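Local atomic coordinates of conserved hypothetical protein (Pyrococcus furiosus, PDB entry 1Y81), a protein that is of unknown function but binds coenzyme A through a CoA-binding domain of the Rossmann type. Residues 27-30 with 31-35. Sequence-based numbering, arbitrary orientation.
Sequences AKYG and NIILK. With COA (coenzyme A), chain C.
Lys28 O accepts two backbone hydrogen bonds at the start of helix 29-39, from Asn31 N at 3.0 Å and from Ile32 N at 3.1 Å. Lys28 is the N-cap residue. The next bond in the series runs from Ile33 N to Tyr29 O, 2.8 Å. This helix is the crossover of a beta-alpha-beta unit between the parallel strands 16-20 and 43-47 of a Rossmann-type fold, and its first turn borders the coenzyme A site. The Tyr29 ring lies between protein and ligand. Ile32 CD1 sits over one face, 4.3 Å from the ring centroid, a CH-pi contact. Over the opposite face lies an amide of coenzyme A, with its C5P 3.5 Å above the ring plane. The amide is nearly parallel to the ring, and C5P is over the ring centre. Chi1 of -57° sets Ile32 CG1 beside its own backbone N, and the extended chi2 (157°) carries CD1 over the ring. Ile33 CD1 packs on Tyr29 CB at 4.0 Å, and Met126 of helix 125-128 touches all three side chains. The Lys28 chain bends at chi2 and chi4 and runs beside the phosphates. Its CD is 3.1 Å from COA O5A. Lys28 NZ comes within 3.3 Å of COA O2A. Its positive charge probably favours phosphate binding. Asn31 ND2 bonds Ser23 O, while OD1 takes a weak bond from Lys35 NZ, one turn further along the helix.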
loop_
_atom_site.group_PDB
_atom_site.type_symbol
_atom_site.label_atom_id
_atom_site.label_comp_id
_atom_site.label_asym_id
_atom_site.label_seq_id
_atom_site.Cartn_x
_atom_site.Cartn_y
_atom_site.Cartn_z
ATOM N N ALA A 27 8.156 15.283 2.445
ATOM C CA ALA A 27 7.030 16.013 1.865
ATOM C C ALA A 27 5.956 15.102 1.235
ATOM O O ALA A 27 4.847 15.556 0.909
ATOM C CB ALA A 27 7.528 17.051 0.850
ATOM N N LYS A 28 6.262 13.815 1.093
ATOM C CA LYS A 28 5.362 12.914 0.398
ATOM C C LYS A 28 4.530 12.100 1.389
ATOM O O LYS A 28 5.028 11.699 2.454
ATOM C CB LYS A 28 6.143 11.988 -0.543
ATOM C CG LYS A 28 6.700 12.682 -1.811
ATOM C CD LYS A 28 5.675 12.624 -2.969
ATOM C CE LYS A 28 6.261 13.077 -4.315
ATOM N NZ LYS A 28 7.593 12.475 -4.595
ATOM N N TYR A 29 3.276 11.848 1.031
ATOM C CA TYR A 29 2.404 11.018 1.886
ATOM C C TYR A 29 2.972 9.602 2.154
ATOM O O TYR A 29 2.715 9.014 3.199
ATOM C CB TYR A 29 0.979 10.972 1.339
ATOM C CG TYR A 29 0.153 12.158 1.816
ATOM C CD1 TYR A 29 -0.185 12.287 3.165
ATOM C CD2 TYR A 29 -0.251 13.186 0.925
ATOM C CE1 TYR A 29 -0.941 13.380 3.636
ATOM C CE2 TYR A 29 -1.017 14.293 1.398
ATOM C CZ TYR A 29 -1.343 14.371 2.748
ATOM O OH TYR A 29 -2.079 15.420 3.258
ATOM N N GLY A 30 3.766 9.084 1.222
ATOM C CA GLY A 30 4.466 7.789 1.438
ATOM C C GLY A 30 5.338 7.778 2.698
ATOM O O GLY A 30 5.458 6.750 3.366
ATOM N N ASN A 31 5.945 8.923 3.008
ATOM C CA ASN A 31 6.707 9.120 4.240
ATOM C C ASN A 31 5.827 9.490 5.449
ATOM O O ASN A 31 5.971 8.907 6.525
ATOM C CB ASN A 31 7.770 10.199 4.027
ATOM C CG ASN A 31 8.789 10.214 5.117
ATOM O OD1 ASN A 31 8.757 11.074 5.974
ATOM N ND2 ASN A 31 9.702 9.228 5.112
ATOM N N ILE A 32 4.922 10.455 5.268
ATOM C CA ILE A 32 4.049 10.904 6.348
ATOM C C ILE A 32 3.232 9.756 6.918
ATOM O O ILE A 32 3.158 9.587 8.135
ATOM C CB ILE A 32 3.078 12.047 5.897
ATOM C CG1 ILE A 32 3.859 13.252 5.328
ATOM C CG2 ILE A 32 2.180 12.468 7.052
ATOM C CD1 ILE A 32 3.026 14.130 4.379
ATOM N N ILE A 33 2.622 8.969 6.029
ATOM C CA ILE A 33 1.812 7.818 6.438
ATOM C C ILE A 33 2.674 6.785 7.178
ATOM O O ILE A 33 2.299 6.325 8.261
ATOM C CB ILE A 33 1.078 7.182 5.238
ATOM C CG1 ILE A 33 0.070 8.195 4.644
ATOM C CG2 ILE A 33 0.370 5.845 5.636
ATOM C CD1 ILE A 33 -0.415 7.800 3.279
ATOM N N LEU A 34 3.830 6.442 6.595
ATOM C CA LEU A 34 4.757 5.476 7.216
ATOM C C LEU A 34 5.066 5.861 8.654
ATOM O O LEU A 34 4.939 5.023 9.576
ATOM C CB LEU A 34 6.060 5.372 6.411
ATOM C CG LEU A 34 7.153 4.408 6.937
ATOM C CD1 LEU A 34 6.591 3.041 7.228
ATOM C CD2 LEU A 34 8.255 4.287 5.913
ATOM N N LYS A 35 5.469 7.121 8.857
ATOM C CA LYS A 35 5.791 7.629 10.208
ATOM C C LYS A 35 4.571 7.596 11.132
ATOM O O LYS A 35 4.671 7.136 12.283
ATOM C CB LYS A 35 6.405 9.034 10.154
ATOM C CG LYS A 35 7.808 9.042 9.573
ATOM C CD LYS A 35 8.478 10.375 9.683
ATOM C CE LYS A 35 9.797 10.380 8.915
ATOM N NZ LYS A 35 10.263 11.770 8.563
HETATM N N1A COA C . 5.890 0.543 -6.481
HETATM C C2A COA C . 6.105 1.248 -5.324
HETATM N N3A COA C . 6.260 2.611 -5.364
HETATM C C4A COA C . 6.242 3.260 -6.558
HETATM C C5A COA C . 6.031 2.572 -7.751
HETATM C C6A COA C . 5.852 1.197 -7.711
HETATM N N6A COA C . 5.659 0.516 -8.831
HETATM N N7A COA C . 6.034 3.478 -8.760
HETATM C C8A COA C . 6.235 4.709 -8.225
HETATM N N9A COA C . 6.369 4.580 -6.870
HETATM C C1B COA C . 6.643 5.634 -5.868
HETATM C C2B COA C . 7.221 6.909 -6.483
HETATM O O2B COA C . 8.570 6.755 -6.991
HETATM C C3B COA C . 7.044 7.839 -5.276
HETATM O O3B COA C . 8.079 7.709 -4.319
HETATM P P3B COA C . 9.431 8.610 -4.415
HETATM O O7A COA C . 10.640 7.747 -4.203
HETATM O O8A COA C . 9.311 9.646 -3.354
HETATM O O9A COA C . 9.541 9.140 -5.812
HETATM C C4B COA C . 5.754 7.352 -4.601
HETATM O O4B COA C . 5.510 6.034 -5.119
HETATM C C5B COA C . 4.546 8.272 -4.864
HETATM O O5B COA C . 4.384 8.386 -6.263
HETATM P P1A COA C . 4.332 9.825 -6.982
HETATM O O1A COA C . 4.360 9.645 -8.480
HETATM O O2A COA C . 5.420 10.715 -6.422
HETATM O O3A COA C . 2.859 10.298 -6.535
HETATM P P2A COA C . 2.532 11.536 -5.567
HETATM O O4A COA C . 2.920 12.828 -6.240
HETATM O O5A COA C . 3.101 11.441 -4.199
HETATM O O6A COA C . 0.942 11.441 -5.439
HETATM C CBP COA C . -1.177 10.326 -5.205
HETATM C CCP COA C . 0.321 10.326 -4.825
HETATM C CDP COA C . -1.809 9.094 -4.545
HETATM C CEP COA C . -1.324 10.184 -6.718
HETATM C CAP COA C . -1.855 11.641 -4.757
HETATM O OAP COA C . -3.199 11.687 -5.205
HETATM C C9P COA C . -1.795 11.659 -3.255
HETATM O O9P COA C . -0.719 12.297 -2.641
HETATM N N8P COA C . -2.768 11.001 -2.610
HETATM C C7P COA C . -2.849 10.808 -1.169
HETATM C C6P COA C . -3.366 11.975 -0.418
HETATM C C5P COA C . -3.469 11.580 1.028
HETATM O O5P COA C . -2.938 10.543 1.490
HETATM N N4P COA C . -4.155 12.462 1.706
HETATM C C3P COA C . -4.455 12.416 3.100
HETATM C C2P COA C . -5.965 12.529 3.314
HETATM S S1P COA C . -6.828 11.087 2.606
#